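Local structure of ABC-type branched-chain amino acid transport systems periplasmic component-like protein (Thermomonospora curvata, 4N03) at residues Ile53-Gln58 with Glu296-Lys301; Lys292-Ala297 with Ser309-Gly314; Leu59-Val64 with Arg73-Val78; Ala318-Ser323 with Met357-Phe362. The protein probably binds fatty acids such as palmitic acid as the extracytoplasmic substrate-binding component of an ABC transporter. All coordinates share one frame; numbering follows the deposited sequence. Where two conformers were deposited one is given.

Contact 1: residues Ile53-Gln58 with Glu296-Lys301; sequences ITQAQQ and EAYSKK
Tyr298 reaches from helix 289-301 to helix 47-66 and meets Gln55 and Ala56 there, with both polar and apolar contacts. The polar part is one hydrogen bond: the amide NE2 of Gln55 donates to the phenol oxygen OH of Tyr298 over 2.9 Å, bent moderately to 151° at the hydrogen. The two side chains cross at about a right angle, their amide and ring planes 51° apart, while the oxygen stays close to the amide plane, where the N-H points. Because NE2 carries two hydrogens, it can also serve Asp305 OD2, so two acceptors restrain how the amide can turn. In the apolar part, Tyr298 CE2 stands 4.1 Å from Ala56 CB and 3.9 Å from Gln55 CB. Alanine suits this place because its short side chain lets a broad ring come close to the helix. The backbone N of Ala56 is a van der Waals neighbour at the ring edge, in its plane, 3.7 Å from Tyr298 CE2. With CG of Tyr298 anti to its own backbone N (chi1 -173°), the ring is carried from its own helix to the other. A leucine in place of Tyr298 would probably leave Gln55 NE2 without one of its acceptors and open a gap beside Ala56. This helix-to-helix packing, with Val311 of helix 309-330 against both Ala56 and Tyr298, belongs to the layered alpha/beta architecture of the leucine-binding protein family.

Contact 2: residues Lys292-Ala297 with Ser309-Gly314; sequences KKLAEA and SGVVNG
Two consecutive helices of the periplasmic binding protein fold, 289-301 and 309-330, pack together through Leu294, which points toward the second helix and meets Val311 and Val312. Its two methyl branches divide the work. CD1 approaches the valine side chain, 4.1 Å from Val311 CG1, and the branch carbon CG of Leu294 lies equally near that methyl. CD2 goes instead to the helix backbone, 4.0 Å from Val312 CA and the same distance from Val311 O. The forked shape of leucine thus lets one residue span two successive positions of the facing helix. Its CG is turned away from the backbone N (chi1 172°), which carries the fork outward from its helix. The two helices are linked by a short connection whose Asp308 accepts a hydrogen bond at OD1 from Val311 N. Gly310, next to the contact, touches the bound palmitic acid. An alanine in place of Leu294 would remove both branches and is likely to leave Val311 CG1 and the backbone at Val312 facing a gap. Valine suits the receiving helix because its branch at CB holds CG1 close to the backbone, anti to the Val311 N, where the methyl meets both CG and CD1 of Leu294. Met284 joins the same apolar surface, touching both Leu294 and Val312.

Contact 3: residues Leu59-Val64 with Arg73-Val78; sequences LYYEEV and RTIEAV
Ile75 lays its CG2 methyl over one face of the Tyr61 ring in a CH-pi contact, 4.0 Å from the ring centroid and 25° off the ring normal. The methyl does not sit over the middle: it is displaced toward the rim, so that the ring atom nearest to it is Tyr61 CG, at 3.7 Å. The two side chains cross at about a right angle. Tyr61 suits the position because it offers a broad apolar surface while its hydroxyl has a polar partner elsewhere, Gln57 OE1 one turn back on the same helix.

Apolar packing extends the contact to Val64 through Ile75 and to Ala77 through the Tyr61 ring. The CD1 methyl of Ile75 comes within 4.0 Å of Val64 CG1, one helical turn beyond Tyr61. The branches of Ile75 divide the work only in part: CG2, anti to the backbone N, takes the ring, whereas the longer CG1 arm carries CD1 past the ring atom Tyr61 CD1 to the valine. Further along the strand, Ala77 CB is 4.0 Å from Tyr61 CD2, approaching the ring obliquely. The alternation of a strand brings Ile75 and Ala77 to the same side, toward the helix, and the small alanine fits next to the large ring.

The axes of helix segment 59-64 and strand segment 74-78 approach to 8.1 Å and run nearly antiparallel (161°), as in a beta-alpha-beta crossover. Strand 33-40, helix 47-66 and strand 74-81 form that unit; strand 74-81 pairs with strand 33-40 at the edge of a parallel sheet, while Ala318 and Val321 of helix 309-330 also pack against Tyr61.

Contact 4: residues Ala318-Ser323 with Met357-Phe362; sequences ASIVVS and MNFTYF
Ile320 reaches out from helix 309-330 with its longer arm and touches Phe359 and Met357, two residues of an irregular loop. The closest approach is from Ile320 CD1 to the far corner of the ring, Phe359 CZ, at 3.7 Å. The preceding carbon, Ile320 CG1, lies 3.8 Å from the same corner, so the arm runs past CZ rather than ending on it, and it meets the ring obliquely. Isoleucine suits the helix because its CG1 stands anti to the carbonyl carbon (chi1 -69°), with the chain extended beyond it to bring CD1 to the loop; phenylalanine offers that arm a broad apolar ring. Met357, present as selenomethionine, adds a looser contact: its long, flexible chain ends in the methyl CE, 4.3 Å from Ile320 CD1.

Around this first shell, the loop backbone is likely to set where the two side chains emerge. Met357 is held by backbone hydrogen bonding with Ala349, and Phe359 with Glu346. The ring of Phe359 also meets that of His343.

Next to the phenylalanine, Asn358 makes an Asx turn: its OD1 accepts from Thr360 N over 2.9 Å, in the carbonyl plane. The same oxygen takes a second bond from Thr360 OG1, at 2.7 Å and tilted from that plane. Two donors from one residue thus hold the asparagine side chain and brace the turn containing Phe359. The side chain of Met357 lies about 6 Å from the bound palmitic acid. Between helix and loop the contact rests on shape and exclusion of water rather than on directed bonds, so the loop's position probably depends on its own backbone bonds and the Asx turn.

How the contacts relate
From the N terminus, the first loop to close is the short one of contact 3, where helix 47-66 meets strand 74-81 in the crossover unit. Contact 1 opens earlier on that same helix and closes far later, on helix 289-301, so its long loop encloses contact 3 completely. Contact 2 takes over where contact 1 ends: the two share Glu296 and Ala297, and it closes a brief connection to helix 309-330. Contact 4 follows in series, packing a later part of that helix against segment 357-362 of the loop before strand 370-375. Helix 309-330 thereby joins helix 289-301 to the loop, and its packing against Tyr60 and Tyr61 brings contacts 3 and 4 together.

Contact 1: residues Ile53-Gln58 with Glu296-Lys301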
loop_
_atom_site.group_PDB
_atom_site.type_symbol
_atom_site.label_atom_id
_atom_site.label_comp_id
_atom_site.label_asym_id
_atom_site.label_seq_id
_atom_site.Cartn_x
_atom_site.Cartn_y
_atom_site.Cartn_z
ATOM N N ILE A 53 8.545 3.440 -4.493
ATOM C CA ILE A 53 7.616 2.665 -5.301
ATOM C C ILE A 53 7.858 2.901 -6.797
ATOM O O ILE A 53 7.911 1.984 -7.597
ATOM C CB ILE A 53 6.162 2.970 -4.908
ATOM C CG1 ILE A 53 5.895 2.547 -3.467
ATOM C CG2 ILE A 53 5.214 2.264 -5.832
ATOM C CD1 ILE A 53 4.645 3.169 -2.885
ATOM N N THR A 54 7.968 4.172 -7.124
ATOM C CA THR A 54 8.145 4.601 -8.505
ATOM C C THR A 54 9.468 4.073 -9.090
ATOM O O THR A 54 9.489 3.575 -10.206
ATOM C CB THR A 54 8.066 6.108 -8.592
ATOM O OG1 THR A 54 6.766 6.494 -8.182
ATOM C CG2 THR A 54 8.286 6.632 -9.991
ATOM N N GLN A 55 10.529 4.177 -8.302
ATOM C CA GLN A 55 11.811 3.684 -8.758
ATOM C C GLN A 55 11.834 2.203 -8.889
ATOM O O GLN A 55 12.483 1.660 -9.807
ATOM C CB GLN A 55 12.940 4.174 -7.816
ATOM C CG GLN A 55 13.194 5.658 -8.002
ATOM C CD GLN A 55 14.409 6.214 -7.279
ATOM O OE1 GLN A 55 14.888 7.302 -7.641
ATOM N NE2 GLN A 55 14.883 5.545 -6.269
ATOM N N ALA A 56 11.163 1.471 -7.996
ATOM C CA ALA A 56 11.107 0.041 -8.114
ATOM C C ALA A 56 10.349 -0.435 -9.331
ATOM O O ALA A 56 10.735 -1.420 -9.974
ATOM C CB ALA A 56 10.571 -0.620 -6.852
ATOM N N GLN A 57 9.282 0.280 -9.679
ATOM C CA GLN A 57 8.556 0.008 -10.927
ATOM C C GLN A 57 9.500 0.250 -12.123
ATOM O O GLN A 57 9.524 -0.579 -13.024
ATOM C CB GLN A 57 7.319 0.897 -11.057
ATOM C CG GLN A 57 6.201 0.543 -10.075
ATOM C CD GLN A 57 4.856 0.392 -10.707
ATOM O OE1 GLN A 57 4.605 0.791 -11.832
ATOM N NE2 GLN A 57 3.922 -0.173 -9.935
ATOM N N GLN A 58 10.207 1.366 -12.128
ATOM C CA GLN A 58 11.111 1.660 -13.248
ATOM C C GLN A 58 12.221 0.549 -13.346
ATOM O O GLN A 58 12.604 0.150 -14.464
ATOM C CB GLN A 58 11.670 3.123 -13.211
ATOM C CG GLN A 58 10.687 4.339 -13.226
ATOM C CD GLN A 58 9.969 4.729 -14.560
ATOM O OE1 GLN A 58 10.362 4.337 -15.652
ATOM N NE2 GLN A 58 8.899 5.532 -14.450
ATOM N N GLU A 296 19.295 -6.580 -3.858
ATOM C CA GLU A 296 20.544 -6.425 -4.573
ATOM C C GLU A 296 20.400 -5.622 -5.855
ATOM O O GLU A 296 21.153 -4.683 -6.134
ATOM C CB GLU A 296 21.167 -7.810 -4.872
ATOM C CG GLU A 296 21.686 -8.450 -3.587
ATOM C CD GLU A 296 21.997 -9.940 -3.644
ATOM O OE1 GLU A 296 21.769 -10.582 -4.695
ATOM O OE2 GLU A 296 22.469 -10.470 -2.599
ATOM N N ALA A 297 19.331 -5.944 -6.597
ATOM C CA ALA A 297 19.109 -5.231 -7.841
ATOM C C ALA A 297 18.815 -3.745 -7.646
ATOM O O ALA A 297 19.293 -2.841 -8.358
ATOM C CB ALA A 297 18.055 -5.902 -8.669
ATOM N N TYR A 298 17.930 -3.449 -6.688
ATOM C CA TYR A 298 17.588 -2.066 -6.410
ATOM C C TYR A 298 18.770 -1.275 -5.881
ATOM O O TYR A 298 18.978 -0.135 -6.275
ATOM C CB TYR A 298 16.385 -1.983 -5.494
ATOM C CG TYR A 298 15.852 -0.589 -5.280
ATOM C CD1 TYR A 298 16.369 0.257 -4.337
ATOM C CD2 TYR A 298 14.722 -0.153 -6.011
ATOM C CE1 TYR A 298 15.859 1.511 -4.139
ATOM C CE2 TYR A 298 14.187 1.097 -5.814
ATOM C CZ TYR A 298 14.760 1.942 -4.901
ATOM O OH TYR A 298 14.221 3.177 -4.704
ATOM N N SER A 299 19.474 -1.850 -4.912
ATOM C CA SER A 299 20.682 -1.207 -4.363
ATOM C C SER A 299 21.727 -0.868 -5.440
ATOM O O SER A 299 22.383 0.181 -5.399
ATOM C CB SER A 299 21.334 -2.121 -3.323
ATOM O OG SER A 299 20.522 -2.267 -2.185
ATOM N N LYS A 300 21.861 -1.774 -6.407
ATOM C CA LYS A 300 22.796 -1.546 -7.521
ATOM C C LYS A 300 22.373 -0.359 -8.373
ATOM O O LYS A 300 23.186 0.506 -8.720
ATOM C CB LYS A 300 22.914 -2.789 -8.405
ATOM C CG LYS A 300 23.980 -2.687 -9.497
ATOM C CD LYS A 300 24.234 -4.036 -10.156
ATOM C CE LYS A 300 25.228 -3.934 -11.318
ATOM N NZ LYS A 300 25.058 -5.063 -12.269
ATOM N N LYS A 301 21.081 -0.259 -8.675
ATOM C CA LYS A 301 20.595 0.796 -9.553
ATOM C C LYS A 301 20.513 2.133 -8.837
ATOM O O LYS A 301 20.772 3.189 -9.435
ATOM C CB LYS A 301 19.215 0.428 -10.120
ATOM C CG LYS A 301 18.582 1.482 -10.999
ATOM C CD LYS A 301 19.295 1.699 -12.323
ATOM C CE LYS A 301 18.638 2.804 -13.133
ATOM N NZ LYS A 301 19.438 3.159 -14.342
#

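Contact 2: residues Lys292-Ala297 with Ser309-Gly314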
loop_
_atom_site.group_PDB
_atom_site.type_symbol
_atom_site.label_atom_id
_atom_site.label_comp_id
_atom_site.label_asym_id
_atom_site.label_seq_id
_atom_site.Cartn_x
_atom_site.Cartn_y
_atom_site.Cartn_z
ATOM N N LYS A 292 15.630 -10.986 -1.523
ATOM C CA LYS A 292 17.099 -10.816 -1.558
ATOM C C LYS A 292 17.584 -10.337 -2.934
ATOM O O LYS A 292 18.410 -9.415 -3.056
ATOM C CB LYS A 292 17.743 -12.134 -1.145
ATOM C CG LYS A 292 17.542 -12.497 0.308
ATOM C CD LYS A 292 18.091 -13.862 0.696
ATOM C CE LYS A 292 17.550 -14.321 2.041
ATOM N NZ LYS A 292 18.001 -13.459 3.176
ATOM N N LYS A 293 17.059 -10.936 -3.983
ATOM C CA LYS A 293 17.386 -10.526 -5.347
ATOM C C LYS A 293 17.002 -9.081 -5.630
ATOM O O LYS A 293 17.748 -8.313 -6.261
ATOM C CB LYS A 293 16.769 -11.499 -6.336
ATOM C CG LYS A 293 17.044 -11.257 -7.805
ATOM C CD LYS A 293 16.347 -12.319 -8.660
ATOM C CE LYS A 293 16.886 -12.301 -10.082
ATOM N NZ LYS A 293 16.320 -13.414 -10.896
ATOM N N LEU A 294 15.802 -8.698 -5.183
ATOM C CA LEU A 294 15.326 -7.327 -5.334
ATOM C C LEU A 294 16.220 -6.348 -4.571
ATOM O O LEU A 294 16.545 -5.283 -5.051
ATOM C CB LEU A 294 13.871 -7.258 -4.904
ATOM C CG LEU A 294 13.273 -5.850 -4.832
ATOM C CD1 LEU A 294 13.386 -5.129 -6.160
ATOM C CD2 LEU A 294 11.823 -5.934 -4.403
ATOM N N ALA A 295 16.564 -6.692 -3.347
ATOM C CA ALA A 295 17.407 -5.826 -2.543
ATOM C C ALA A 295 18.717 -5.539 -3.279
ATOM O O ALA A 295 19.151 -4.407 -3.340
ATOM C CB ALA A 295 17.677 -6.451 -1.187
ATOM N N GLU A 296 19.295 -6.580 -3.858
ATOM C CA GLU A 296 20.544 -6.425 -4.573
ATOM C C GLU A 296 20.400 -5.622 -5.855
ATOM O O GLU A 296 21.153 -4.683 -6.134
ATOM C CB GLU A 296 21.167 -7.810 -4.872
ATOM C CG GLU A 296 21.686 -8.450 -3.587
ATOM C CD GLU A 296 21.997 -9.940 -3.644
ATOM O OE1 GLU A 296 21.769 -10.582 -4.695
ATOM O OE2 GLU A 296 22.469 -10.470 -2.599
ATOM N N ALA A 297 19.331 -5.944 -6.597
ATOM C CA ALA A 297 19.109 -5.231 -7.841
ATOM C C ALA A 297 18.815 -3.745 -7.646
ATOM O O ALA A 297 19.293 -2.841 -8.358
ATOM C CB ALA A 297 18.055 -5.902 -8.669
ATOM N N SER A 309 9.933 -0.690 2.381
ATOM C CA SER A 309 8.869 -1.614 2.023
ATOM C C SER A 309 8.129 -1.117 0.767
ATOM O O SER A 309 7.477 -1.897 0.084
ATOM C CB SER A 309 7.971 -1.832 3.216
ATOM O OG SER A 309 8.672 -2.527 4.234
ATOM N N GLY A 310 8.266 0.167 0.414
ATOM C CA GLY A 310 7.761 0.664 -0.834
ATOM C C GLY A 310 8.460 0.078 -2.049
ATOM O O GLY A 310 7.868 -0.087 -3.121
ATOM N N VAL A 311 9.751 -0.255 -1.916
ATOM C CA VAL A 311 10.462 -0.929 -2.993
ATOM C C VAL A 311 9.745 -2.250 -3.342
ATOM O O VAL A 311 9.554 -2.581 -4.501
ATOM C CB VAL A 311 11.955 -1.135 -2.645
ATOM C CG1 VAL A 311 12.665 -1.946 -3.735
ATOM C CG2 VAL A 311 12.655 0.212 -2.445
ATOM N N VAL A 312 9.447 -3.028 -2.314
ATOM C CA VAL A 312 8.737 -4.294 -2.514
ATOM C C VAL A 312 7.385 -4.064 -3.208
ATOM O O VAL A 312 7.047 -4.718 -4.163
ATOM C CB VAL A 312 8.524 -5.049 -1.165
ATOM C CG1 VAL A 312 7.932 -6.419 -1.436
ATOM C CG2 VAL A 312 9.832 -5.210 -0.423
ATOM N N ASN A 313 6.645 -3.076 -2.715
ATOM C CA ASN A 313 5.351 -2.752 -3.253
ATOM C C ASN A 313 5.394 -2.352 -4.709
ATOM O O ASN A 313 4.595 -2.806 -5.524
ATOM C CB ASN A 313 4.708 -1.637 -2.411
ATOM C CG ASN A 313 3.319 -1.269 -2.888
ATOM O OD1 ASN A 313 2.393 -2.118 -2.972
ATOM N ND2 ASN A 313 3.151 -0.050 -3.170
ATOM N N GLY A 314 6.378 -1.503 -5.063
ATOM C CA GLY A 314 6.451 -1.094 -6.455
ATOM C C GLY A 314 6.890 -2.216 -7.367
ATOM O O GLY A 314 6.365 -2.349 -8.468
#

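Contact 3: residues Leu59-Val64 with Arg73-Val78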
loop_
_atom_site.group_PDB
_atom_site.type_symbol
_atom_site.label_atom_id
_atom_site.label_comp_id
_atom_site.label_asym_id
_atom_site.label_seq_id
_atom_site.Cartn_x
_atom_site.Cartn_y
_atom_site.Cartn_z
ATOM N N LEU A 59 12.704 0.052 -12.232
ATOM C CA LEU A 59 13.661 -1.033 -12.239
ATOM C C LEU A 59 13.097 -2.263 -12.929
ATOM O O LEU A 59 13.753 -2.851 -13.824
ATOM C CB LEU A 59 14.054 -1.385 -10.803
ATOM C CG LEU A 59 15.029 -2.566 -10.679
ATOM C CD1 LEU A 59 16.377 -2.372 -11.306
ATOM C CD2 LEU A 59 15.172 -2.944 -9.214
ATOM N N TYR A 60 11.885 -2.644 -12.553
ATOM C CA TYR A 60 11.237 -3.793 -13.169
ATOM C C TYR A 60 11.093 -3.575 -14.705
ATOM O O TYR A 60 11.410 -4.452 -15.506
ATOM C CB TYR A 60 9.845 -4.035 -12.515
ATOM C CG TYR A 60 9.320 -5.437 -12.743
ATOM C CD1 TYR A 60 8.764 -5.820 -13.971
ATOM C CD2 TYR A 60 9.391 -6.396 -11.752
ATOM C CE1 TYR A 60 8.330 -7.133 -14.171
ATOM C CE2 TYR A 60 8.989 -7.684 -11.943
ATOM C CZ TYR A 60 8.426 -8.050 -13.154
ATOM O OH TYR A 60 8.044 -9.347 -13.333
ATOM N N TYR A 61 10.570 -2.419 -15.105
ATOM C CA TYR A 61 10.314 -2.173 -16.519
ATOM C C TYR A 61 11.639 -2.142 -17.288
ATOM O O TYR A 61 11.681 -2.623 -18.413
ATOM C CB TYR A 61 9.531 -0.885 -16.760
ATOM C CG TYR A 61 8.190 -0.846 -16.053
ATOM C CD1 TYR A 61 7.390 -1.977 -15.958
ATOM C CD2 TYR A 61 7.754 0.290 -15.426
ATOM C CE1 TYR A 61 6.192 -1.962 -15.284
ATOM C CE2 TYR A 61 6.521 0.310 -14.747
ATOM C CZ TYR A 61 5.762 -0.826 -14.662
ATOM O OH TYR A 61 4.580 -0.886 -13.964
ATOM N N GLU A 62 12.693 -1.573 -16.719
ATOM C CA GLU A 62 14.017 -1.622 -17.364
ATOM C C GLU A 62 14.452 -3.078 -17.566
ATOM O O GLU A 62 15.030 -3.414 -18.639
ATOM C CB GLU A 62 15.036 -0.843 -16.535
ATOM C CG GLU A 62 16.496 -1.037 -16.951
ATOM C CD GLU A 62 17.469 -0.412 -15.946
ATOM O OE1 GLU A 62 17.741 0.802 -16.077
ATOM O OE2 GLU A 62 17.953 -1.142 -15.022
ATOM N N GLU A 63 14.368 -3.926 -16.567
ATOM C CA GLU A 63 14.722 -5.341 -16.701
ATOM C C GLU A 63 13.924 -6.018 -17.821
ATOM O O GLU A 63 14.480 -6.775 -18.621
ATOM C CB GLU A 63 14.498 -6.085 -15.385
ATOM C CG GLU A 63 15.469 -5.639 -14.306
ATOM C CD GLU A 63 15.116 -6.120 -12.905
ATOM O OE1 GLU A 63 13.973 -6.606 -12.653
ATOM O OE2 GLU A 63 16.015 -5.974 -12.018
ATOM N N VAL A 64 12.619 -5.727 -17.888
ATOM C CA VAL A 64 11.786 -6.236 -18.949
ATOM C C VAL A 64 12.218 -5.731 -20.317
ATOM O O VAL A 64 12.323 -6.532 -21.296
ATOM C CB VAL A 64 10.286 -5.880 -18.698
ATOM C CG1 VAL A 64 9.477 -6.188 -19.931
ATOM C CG2 VAL A 64 9.751 -6.653 -17.505
ATOM N N ARG A 73 7.501 -4.689 -27.687
ATOM C CA ARG A 73 7.274 -3.312 -27.399
ATOM C C ARG A 73 7.943 -2.925 -26.072
ATOM O O ARG A 73 7.926 -3.663 -25.086
ATOM C CB ARG A 73 5.768 -3.050 -27.310
ATOM C CG ARG A 73 5.074 -3.187 -28.669
ATOM C CD ARG A 73 3.560 -3.208 -28.509
ATOM N NE ARG A 73 2.846 -3.268 -29.765
ATOM C CZ ARG A 73 2.688 -4.361 -30.495
ATOM N NH1 ARG A 73 3.144 -5.514 -30.114
ATOM N NH2 ARG A 73 1.981 -4.285 -31.611
ATOM N N THR A 74 8.542 -1.746 -26.087
ATOM C CA THR A 74 9.207 -1.202 -24.903
ATOM C C THR A 74 8.180 -0.573 -23.969
ATOM O O THR A 74 7.337 0.149 -24.416
ATOM C CB THR A 74 10.268 -0.140 -25.286
ATOM O OG1 THR A 74 9.641 1.025 -25.835
ATOM C CG2 THR A 74 11.216 -0.641 -26.293
ATOM N N ILE A 75 8.353 -0.812 -22.686
ATOM C CA ILE A 75 7.478 -0.198 -21.682
ATOM C C ILE A 75 8.052 1.166 -21.308
ATOM O O ILE A 75 9.242 1.271 -20.974
ATOM C CB ILE A 75 7.365 -1.095 -20.437
ATOM C CG1 ILE A 75 6.667 -2.405 -20.802
ATOM C CG2 ILE A 75 6.606 -0.366 -19.330
ATOM C CD1 ILE A 75 6.603 -3.415 -19.684
ATOM N N GLU A 76 7.234 2.212 -21.394
ATOM C CA GLU A 76 7.569 3.583 -21.005
ATOM C C GLU A 76 6.587 4.018 -19.924
ATOM O O GLU A 76 5.389 4.140 -20.206
ATOM C CB GLU A 76 7.375 4.536 -22.201
ATOM C CG GLU A 76 7.542 6.036 -21.929
ATOM C CD GLU A 76 7.109 6.916 -23.099
ATOM O OE1 GLU A 76 7.378 6.546 -24.262
ATOM O OE2 GLU A 76 6.513 7.989 -22.864
ATOM N N ALA A 77 7.087 4.294 -18.747
ATOM C CA ALA A 77 6.260 4.750 -17.642
ATOM C C ALA A 77 6.400 6.241 -17.458
ATOM O O ALA A 77 7.541 6.729 -17.297
ATOM C CB ALA A 77 6.662 4.062 -16.360
ATOM N N VAL A 78 5.303 6.962 -17.595
ATOM C CA VAL A 78 5.276 8.386 -17.350
ATOM C C VAL A 78 4.810 8.643 -15.935
ATOM O O VAL A 78 3.911 7.977 -15.442
ATOM C CB VAL A 78 4.425 9.171 -18.357
ATOM C CG1 VAL A 78 4.901 8.887 -19.764
ATOM C CG2 VAL A 78 2.959 8.859 -18.254
#

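Contact 4: residues Ala318-Ser323 with Met357-Phe362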
loop_
_atom_site.group_PDB
_atom_site.type_symbol
_atom_site.label_atom_id
_atom_site.label_comp_id
_atom_site.label_asym_id
_atom_site.label_seq_id
_atom_site.Cartn_x
_atom_site.Cartn_y
_atom_site.Cartn_z
ATOM N N ALA A 318 4.611 -3.658 -10.616
ATOM C CA ALA A 318 5.143 -3.806 -11.955
ATOM C C ALA A 318 5.029 -5.271 -12.407
ATOM O O ALA A 318 4.680 -5.549 -13.553
ATOM C CB ALA A 318 6.567 -3.303 -12.018
ATOM N N SER A 319 5.330 -6.189 -11.526
ATOM C CA SER A 319 5.231 -7.607 -11.839
ATOM C C SER A 319 3.784 -7.953 -12.252
ATOM O O SER A 319 3.541 -8.685 -13.211
ATOM C CB SER A 319 5.615 -8.428 -10.629
ATOM O OG SER A 319 5.490 -9.804 -10.899
ATOM N N ILE A 320 2.788 -7.429 -11.530
ATOM C CA ILE A 320 1.370 -7.675 -11.828
ATOM C C ILE A 320 1.024 -7.163 -13.216
ATOM O O ILE A 320 0.403 -7.880 -14.025
ATOM C CB ILE A 320 0.450 -7.035 -10.759
ATOM C CG1 ILE A 320 0.600 -7.759 -9.426
ATOM C CG2 ILE A 320 -1.007 -7.085 -11.243
ATOM C CD1 ILE A 320 0.003 -7.000 -8.262
ATOM N N VAL A 321 1.345 -5.908 -13.530
ATOM C CA VAL A 321 0.962 -5.370 -14.807
ATOM C C VAL A 321 1.675 -6.085 -15.965
ATOM O O VAL A 321 1.103 -6.330 -17.022
ATOM C CB VAL A 321 1.111 -3.830 -14.883
ATOM C CG1 VAL A 321 2.565 -3.380 -15.044
ATOM C CG2 VAL A 321 0.260 -3.305 -16.024
ATOM N N VAL A 322 2.948 -6.429 -15.781
ATOM C CA VAL A 322 3.716 -7.116 -16.831
ATOM C C VAL A 322 3.133 -8.519 -17.078
ATOM O O VAL A 322 3.027 -8.935 -18.224
ATOM C CB VAL A 322 5.240 -7.114 -16.551
ATOM C CG1 VAL A 322 5.939 -8.022 -17.506
ATOM C CG2 VAL A 322 5.766 -5.699 -16.617
ATOM N N SER A 323 2.792 -9.247 -16.022
ATOM C CA SER A 323 2.179 -10.560 -16.200
ATOM C C SER A 323 0.914 -10.428 -17.073
ATOM O O SER A 323 0.677 -11.213 -17.986
ATOM C CB SER A 323 1.809 -11.183 -14.844
ATOM O OG SER A 323 2.975 -11.634 -14.167
HETATM N N MSE A 357 -1.813 -13.763 -3.685
HETATM C CA MSE A 357 -3.118 -13.108 -3.870
HETATM C C MSE A 357 -3.926 -13.805 -4.917
HETATM O O MSE A 357 -3.430 -14.523 -5.765
HETATM C CB MSE A 357 -2.867 -11.663 -4.445
HETATM C CG MSE A 357 -2.282 -10.798 -3.387
HETATM SE SE MSE A 357 -1.900 -9.059 -4.217
HETATM C CE MSE A 357 -0.141 -9.327 -4.652
ATOM N N ASN A 358 -5.229 -13.595 -4.880
ATOM C CA ASN A 358 -6.147 -14.028 -5.932
ATOM C C ASN A 358 -6.723 -12.787 -6.610
ATOM O O ASN A 358 -7.276 -11.940 -5.918
ATOM C CB ASN A 358 -7.250 -14.874 -5.282
ATOM C CG ASN A 358 -8.219 -15.530 -6.279
ATOM O OD1 ASN A 358 -8.515 -15.021 -7.384
ATOM N ND2 ASN A 358 -8.856 -16.598 -5.827
ATOM N N PHE A 359 -6.606 -12.684 -7.938
ATOM C CA PHE A 359 -7.062 -11.578 -8.730
ATOM C C PHE A 359 -8.433 -11.767 -9.416
ATOM O O PHE A 359 -8.853 -10.932 -10.190
ATOM C CB PHE A 359 -6.000 -11.226 -9.776
ATOM C CG PHE A 359 -4.666 -10.788 -9.191
ATOM C CD1 PHE A 359 -4.627 -10.031 -8.025
ATOM C CD2 PHE A 359 -3.489 -11.086 -9.822
ATOM C CE1 PHE A 359 -3.459 -9.561 -7.518
ATOM C CE2 PHE A 359 -2.241 -10.614 -9.282
ATOM C CZ PHE A 359 -2.292 -9.899 -8.114
ATOM N N THR A 360 -9.018 -12.954 -9.287
ATOM C CA THR A 360 -10.269 -13.200 -10.058
ATOM C C THR A 360 -11.521 -12.455 -9.502
ATOM O O THR A 360 -12.518 -12.360 -10.179
ATOM C CB THR A 360 -10.618 -14.654 -10.186
ATOM O OG1 THR A 360 -10.793 -15.165 -8.881
ATOM C CG2 THR A 360 -9.528 -15.416 -10.827
ATOM N N TYR A 361 -11.405 -12.073 -8.252
ATOM C CA TYR A 361 -12.484 -11.309 -7.655
ATOM C C TYR A 361 -12.078 -9.982 -7.157
ATOM O O TYR A 361 -10.869 -9.639 -7.124
ATOM C CB TYR A 361 -13.020 -12.096 -6.528
ATOM C CG TYR A 361 -12.025 -12.378 -5.458
ATOM C CD1 TYR A 361 -11.538 -11.350 -4.680
ATOM C CD2 TYR A 361 -11.526 -13.644 -5.245
ATOM C CE1 TYR A 361 -10.645 -11.578 -3.655
ATOM C CE2 TYR A 361 -10.646 -13.886 -4.200
ATOM C CZ TYR A 361 -10.206 -12.848 -3.422
ATOM O OH TYR A 361 -9.345 -13.121 -2.430
ATOM N N PHE A 362 -13.061 -9.164 -6.878
ATOM C CA PHE A 362 -12.810 -7.798 -6.440
ATOM C C PHE A 362 -13.949 -7.321 -5.498
ATOM O O PHE A 362 -14.037 -6.136 -5.242
ATOM C CB PHE A 362 -12.569 -6.838 -7.637
ATOM C CG PHE A 362 -13.472 -7.040 -8.808
ATOM C CD1 PHE A 362 -13.177 -7.972 -9.758
ATOM C CD2 PHE A 362 -14.683 -6.322 -8.930
ATOM C CE1 PHE A 362 -14.038 -8.192 -10.823
ATOM C CE2 PHE A 362 -15.500 -6.512 -10.028
ATOM C CZ PHE A 362 -15.205 -7.463 -10.935
#